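Local coordinates for molybdate-binding protein MolA (Haemophilus influenzae, PDB 3PSH) that binds molybdate and tungstate in the periplasm, but not sulfate or phosphate, and serves the MolBCA ABC transporter as its solute-binding protein in low-affinity molybdate import, at residues A[19-24]-A[85-90]; A[8-13]-A[107-112]. One frame throughout, in Å; residues are numbered along the deposited sequence.

Contact 1: residues A[19-24]-A[85-90]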
# COMPACT_ATOMS: atom_id res chain seq x y z
N ASN A 19 -1.04 21.45 11.57
CA ASN A 19 -1.88 20.89 12.62
C ASN A 19 -3.31 20.51 12.14
O ASN A 19 -4.08 19.98 12.86
CB ASN A 19 -2.02 21.87 13.78
CG ASN A 19 -0.75 22.05 14.49
OD1 ASN A 19 -0.07 23.13 14.41
ND2 ASN A 19 -0.38 21.03 15.20
N ARG A 20 -3.59 20.93 10.89
CA ARG A 20 -4.93 20.73 10.28
C ARG A 20 -4.89 20.14 8.86
O ARG A 20 -5.50 20.63 7.93
CB ARG A 20 -5.72 22.06 10.28
CG ARG A 20 -5.95 22.50 11.72
CD ARG A 20 -6.78 23.80 11.79
NE ARG A 20 -8.13 23.29 11.59
CZ ARG A 20 -8.89 22.65 12.48
NH1 ARG A 20 -8.54 22.59 13.81
NH2 ARG A 20 -10.07 22.12 12.07
N ALA A 21 -4.19 18.99 8.75
CA ALA A 21 -3.97 18.45 7.42
C ALA A 21 -5.24 17.66 7.05
O ALA A 21 -5.88 17.03 7.96
CB ALA A 21 -2.79 17.45 7.50
N VAL A 22 -5.51 17.61 5.75
CA VAL A 22 -6.62 16.70 5.33
C VAL A 22 -5.93 15.65 4.46
O VAL A 22 -5.15 16.00 3.61
CB VAL A 22 -7.71 17.52 4.60
CG1 VAL A 22 -8.69 16.56 3.88
CG2 VAL A 22 -8.49 18.26 5.73
N VAL A 23 -6.19 14.37 4.73
CA VAL A 23 -5.40 13.34 4.05
C VAL A 23 -6.31 12.50 3.14
O VAL A 23 -7.07 11.67 3.65
CB VAL A 23 -4.64 12.40 5.08
CG1 VAL A 23 -3.89 11.36 4.24
CG2 VAL A 23 -3.67 13.27 5.90
N LEU A 24 -6.28 12.82 1.84
CA LEU A 24 -7.22 12.19 0.86
C LEU A 24 -6.68 10.96 0.14
O LEU A 24 -6.90 10.76 -1.07
CB LEU A 24 -7.80 13.26 -0.12
CG LEU A 24 -8.54 14.50 0.58
CD1 LEU A 24 -9.07 15.39 -0.54
CD2 LEU A 24 -9.64 14.04 1.59
N PRO A 85 -8.34 23.74 6.80
CA PRO A 85 -7.07 22.94 6.66
C PRO A 85 -5.87 23.80 6.37
O PRO A 85 -5.99 24.93 5.81
CB PRO A 85 -7.34 22.05 5.48
CG PRO A 85 -8.52 22.64 4.77
CD PRO A 85 -9.22 23.62 5.63
N ASP A 86 -4.71 23.31 6.76
CA ASP A 86 -3.47 24.00 6.36
C ASP A 86 -2.69 23.29 5.23
O ASP A 86 -1.77 23.86 4.63
CB ASP A 86 -2.59 24.33 7.58
CG ASP A 86 -2.38 23.15 8.56
OD1 ASP A 86 -2.73 21.98 8.24
OD2 ASP A 86 -1.89 23.36 9.73
N VAL A 87 -3.09 22.03 4.93
CA VAL A 87 -2.54 21.29 3.76
C VAL A 87 -3.50 20.16 3.44
O VAL A 87 -4.14 19.70 4.37
CB VAL A 87 -1.10 20.70 4.13
CG1 VAL A 87 -1.18 19.67 5.31
CG2 VAL A 87 -0.33 20.20 2.85
N VAL A 88 -3.55 19.70 2.18
CA VAL A 88 -4.29 18.50 1.71
C VAL A 88 -3.25 17.64 1.03
O VAL A 88 -2.57 18.12 0.08
CB VAL A 88 -5.38 18.86 0.71
CG1 VAL A 88 -6.21 17.65 0.22
CG2 VAL A 88 -6.41 19.85 1.46
N PHE A 89 -3.19 16.39 1.47
CA PHE A 89 -2.44 15.37 0.74
C PHE A 89 -3.40 14.70 -0.19
O PHE A 89 -4.48 14.38 0.21
CB PHE A 89 -1.93 14.27 1.69
CG PHE A 89 -0.81 14.73 2.58
CD1 PHE A 89 0.56 14.49 2.20
CD2 PHE A 89 -1.10 15.35 3.79
CE1 PHE A 89 1.62 14.95 3.09
CE2 PHE A 89 -0.05 15.76 4.66
CZ PHE A 89 1.29 15.50 4.29
N VAL A 90 -2.97 14.58 -1.45
CA VAL A 90 -3.79 13.87 -2.45
C VAL A 90 -2.96 12.72 -3.01
O VAL A 90 -1.71 12.78 -2.99
CB VAL A 90 -4.30 14.82 -3.60
CG1 VAL A 90 -5.17 15.95 -2.92
CG2 VAL A 90 -3.17 15.38 -4.52
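OD2 of Asp-86 receives two backbone N-H groups from the turn that leads into strand 21-24. The bond from Asn-19 N, 2.8 Å to OD2 of Asp-86, is nearly straight at 174° and uses the syn lone pair; the one from Arg-20 N is weak. The carboxylate reaches them because CG of Asp-86 sits between its own N and carbonyl carbon (chi1 48°), which turns it across to residues 19 and 20. In return Asp-86 N binds Arg-20 O at 3.0 Å, from above the carbonyl plane. Beyond this the segments run as parallel strands, with Val-22 bonded through both its backbone N, to Val-87 O (2.9 Å), and its backbone O, to Phe-89 N (2.9 Å). Leu-24 N to Phe-89 O continues the ladder. On one face Val-23 and Phe-89 lie side by side, CG2 3.9 Å from CD2; Ala-21 CB sits at the Phe-89 ring edge, and the ring of Phe-151 meets this ring too. On the other, the side chains of Leu-24 and Val-88 cross at a slant, with helix 96-103 beyond. The Arg-20 guanidinium turns to Leu-83 O instead of Asp-86. A carboxylate thus pins the strand entrance through main-chain N-H groups, while apolar side chains fill both faces of this central strand pair.

Contact 2: residues A[8-13]-A[107-112]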
# COMPACT_ATOMS: atom_id res chain seq x y z
N LEU A 8 4.64 14.66 -7.58
CA LEU A 8 4.35 15.04 -8.94
C LEU A 8 5.40 16.11 -9.38
O LEU A 8 5.19 16.83 -10.44
CB LEU A 8 2.88 15.52 -9.00
CG LEU A 8 1.67 14.55 -8.85
CD1 LEU A 8 0.39 15.26 -9.05
CD2 LEU A 8 1.83 13.47 -9.86
N ASP A 9 6.48 16.25 -8.58
CA ASP A 9 7.57 17.27 -8.86
C ASP A 9 7.03 18.73 -8.84
O ASP A 9 7.59 19.66 -9.48
CB ASP A 9 8.24 16.92 -10.20
CG ASP A 9 9.05 15.55 -10.15
OD1 ASP A 9 9.34 14.99 -9.08
OD2 ASP A 9 9.35 15.09 -11.29
N ARG A 10 5.97 18.89 -8.06
CA ARG A 10 5.42 20.22 -7.81
C ARG A 10 6.12 20.86 -6.64
O ARG A 10 6.28 20.24 -5.57
CB ARG A 10 3.94 20.12 -7.52
CG ARG A 10 3.17 19.56 -8.72
CD ARG A 10 1.75 19.11 -8.27
NE ARG A 10 0.90 20.27 -7.90
CZ ARG A 10 0.55 20.60 -6.64
NH1 ARG A 10 1.03 19.94 -5.60
NH2 ARG A 10 -0.23 21.69 -6.49
N LYS A 11 6.53 22.13 -6.81
CA LYS A 11 7.08 22.88 -5.66
C LYS A 11 5.84 23.45 -4.92
O LYS A 11 4.98 24.18 -5.56
CB LYS A 11 7.88 24.10 -6.10
CG LYS A 11 9.07 23.69 -6.96
CD LYS A 11 10.16 22.87 -6.19
CE LYS A 11 11.30 22.46 -7.17
NZ LYS A 11 12.19 21.37 -6.65
N VAL A 12 5.80 23.19 -3.61
CA VAL A 12 4.65 23.56 -2.78
C VAL A 12 5.14 24.32 -1.54
O VAL A 12 6.00 23.86 -0.73
CB VAL A 12 3.82 22.31 -2.25
CG1 VAL A 12 2.55 22.71 -1.50
CG2 VAL A 12 3.46 21.41 -3.38
N THR A 13 4.48 25.44 -1.37
CA THR A 13 4.77 26.24 -0.13
C THR A 13 3.80 25.93 0.95
O THR A 13 2.56 25.98 0.71
CB THR A 13 4.76 27.77 -0.44
OG1 THR A 13 5.70 28.03 -1.49
CG2 THR A 13 5.22 28.53 0.77
N ILE A 107 -5.34 26.47 -0.74
CA ILE A 107 -4.91 25.54 0.26
C ILE A 107 -3.77 24.73 -0.44
O ILE A 107 -3.98 24.24 -1.56
CB ILE A 107 -5.99 24.56 0.65
CG1 ILE A 107 -7.15 25.24 1.38
CG2 ILE A 107 -5.46 23.55 1.59
CD1 ILE A 107 -8.43 24.34 1.27
N PRO A 108 -2.60 24.61 0.21
CA PRO A 108 -1.45 23.87 -0.41
C PRO A 108 -1.88 22.38 -0.58
O PRO A 108 -2.57 21.81 0.27
CB PRO A 108 -0.31 23.99 0.66
CG PRO A 108 -0.80 25.11 1.56
CD PRO A 108 -2.27 25.11 1.55
N VAL A 109 -1.40 21.78 -1.66
CA VAL A 109 -1.67 20.38 -1.97
C VAL A 109 -0.33 19.62 -2.14
O VAL A 109 0.58 20.12 -2.82
CB VAL A 109 -2.35 20.32 -3.38
CG1 VAL A 109 -2.40 18.79 -3.95
CG2 VAL A 109 -3.77 20.84 -3.32
N VAL A 110 -0.25 18.44 -1.54
CA VAL A 110 0.97 17.66 -1.61
C VAL A 110 0.55 16.27 -2.10
O VAL A 110 -0.26 15.59 -1.46
CB VAL A 110 1.58 17.45 -0.23
CG1 VAL A 110 2.88 16.50 -0.28
CG2 VAL A 110 2.02 18.79 0.32
N ALA A 111 1.02 15.99 -3.33
CA ALA A 111 0.66 14.70 -4.07
C ALA A 111 1.66 13.61 -3.69
O ALA A 111 2.94 13.88 -3.61
CB ALA A 111 0.69 14.97 -5.59
N ILE A 112 1.13 12.45 -3.32
CA ILE A 112 2.00 11.37 -2.89
C ILE A 112 1.77 10.15 -3.82
O ILE A 112 0.66 9.73 -4.05
CB ILE A 112 1.67 10.97 -1.46
CG1 ILE A 112 2.04 12.09 -0.45
CG2 ILE A 112 2.45 9.60 -1.05
CD1 ILE A 112 3.56 12.47 -0.26
O HOH W 1 -0.24 23.42 -4.01
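Arg-10 and Val-109 meet with their side chains set obliquely, the flat guanidinium presenting its edge to the strand. NH1 of Arg-10 gives a hydrogen bond of 2.8 Å to Val-109 O; the oxygen lies within 3° of the guanidinium plane, yet the nitrogen stands 51° above the carbonyl plane and so misses the lone pairs. A bend in the arginine chain at chi3 brings this edge round to the strand. A water held by Arg-10 NH2 at 3.0 Å also accepts from Val-109 N, so the guanidinium serves Val-109 O directly and Val-109 N through the water, while Asp-6 forms a salt bridge with NH1. Strand 109-112 is an edge strand of the parallel four-stranded sheet in this half of the binding protein, and segment 8-13, part of the N-terminal antiparallel hairpin, runs roughly antiparallel across it without backbone hydrogen bonds between the two, although Gln-7 just before bonds Ala-111. Val-12 approaches Pro-108 at about a right angle, its CG1 3.8 Å from Pro-108 CB. With CG1 anti to the backbone N (chi1 -174°), CG2 lies in front of Val-109 O, and CG1 is close to the same oxygen. At the far end Leu-8 sets CG against Ala-111 CB at 3.4 Å, a tight carbon contact, and CD1 presses on the same methyl.

Overall arrangement
The centres of the two contacts are about 11 Å apart, and both involve the parallel sheet ordered 41-44, 21-24, 87-91, 109-112. Contact 1 joins its two inner strands; contact 2 lays the N-terminal hairpin, strands 2-5 and 11-14, against its edge strand 109-112. Strands 87-91 and 109-112 are neighbours, so the contacts touch directly, probably through hydrogen bonds of Val-88 O with Val-110 N and Val-90 O with Ile-112 N. In the sequence, segments 19-24 and 85-90 both fall between 8-13 and 107-112, and strand 21-24 follows 11-14. Strand 21-24 leads to helix 26-34, whose first residues, His-26 and Gln-27, bind molybdate; the sheet belongs to the half of the protein that supplies them.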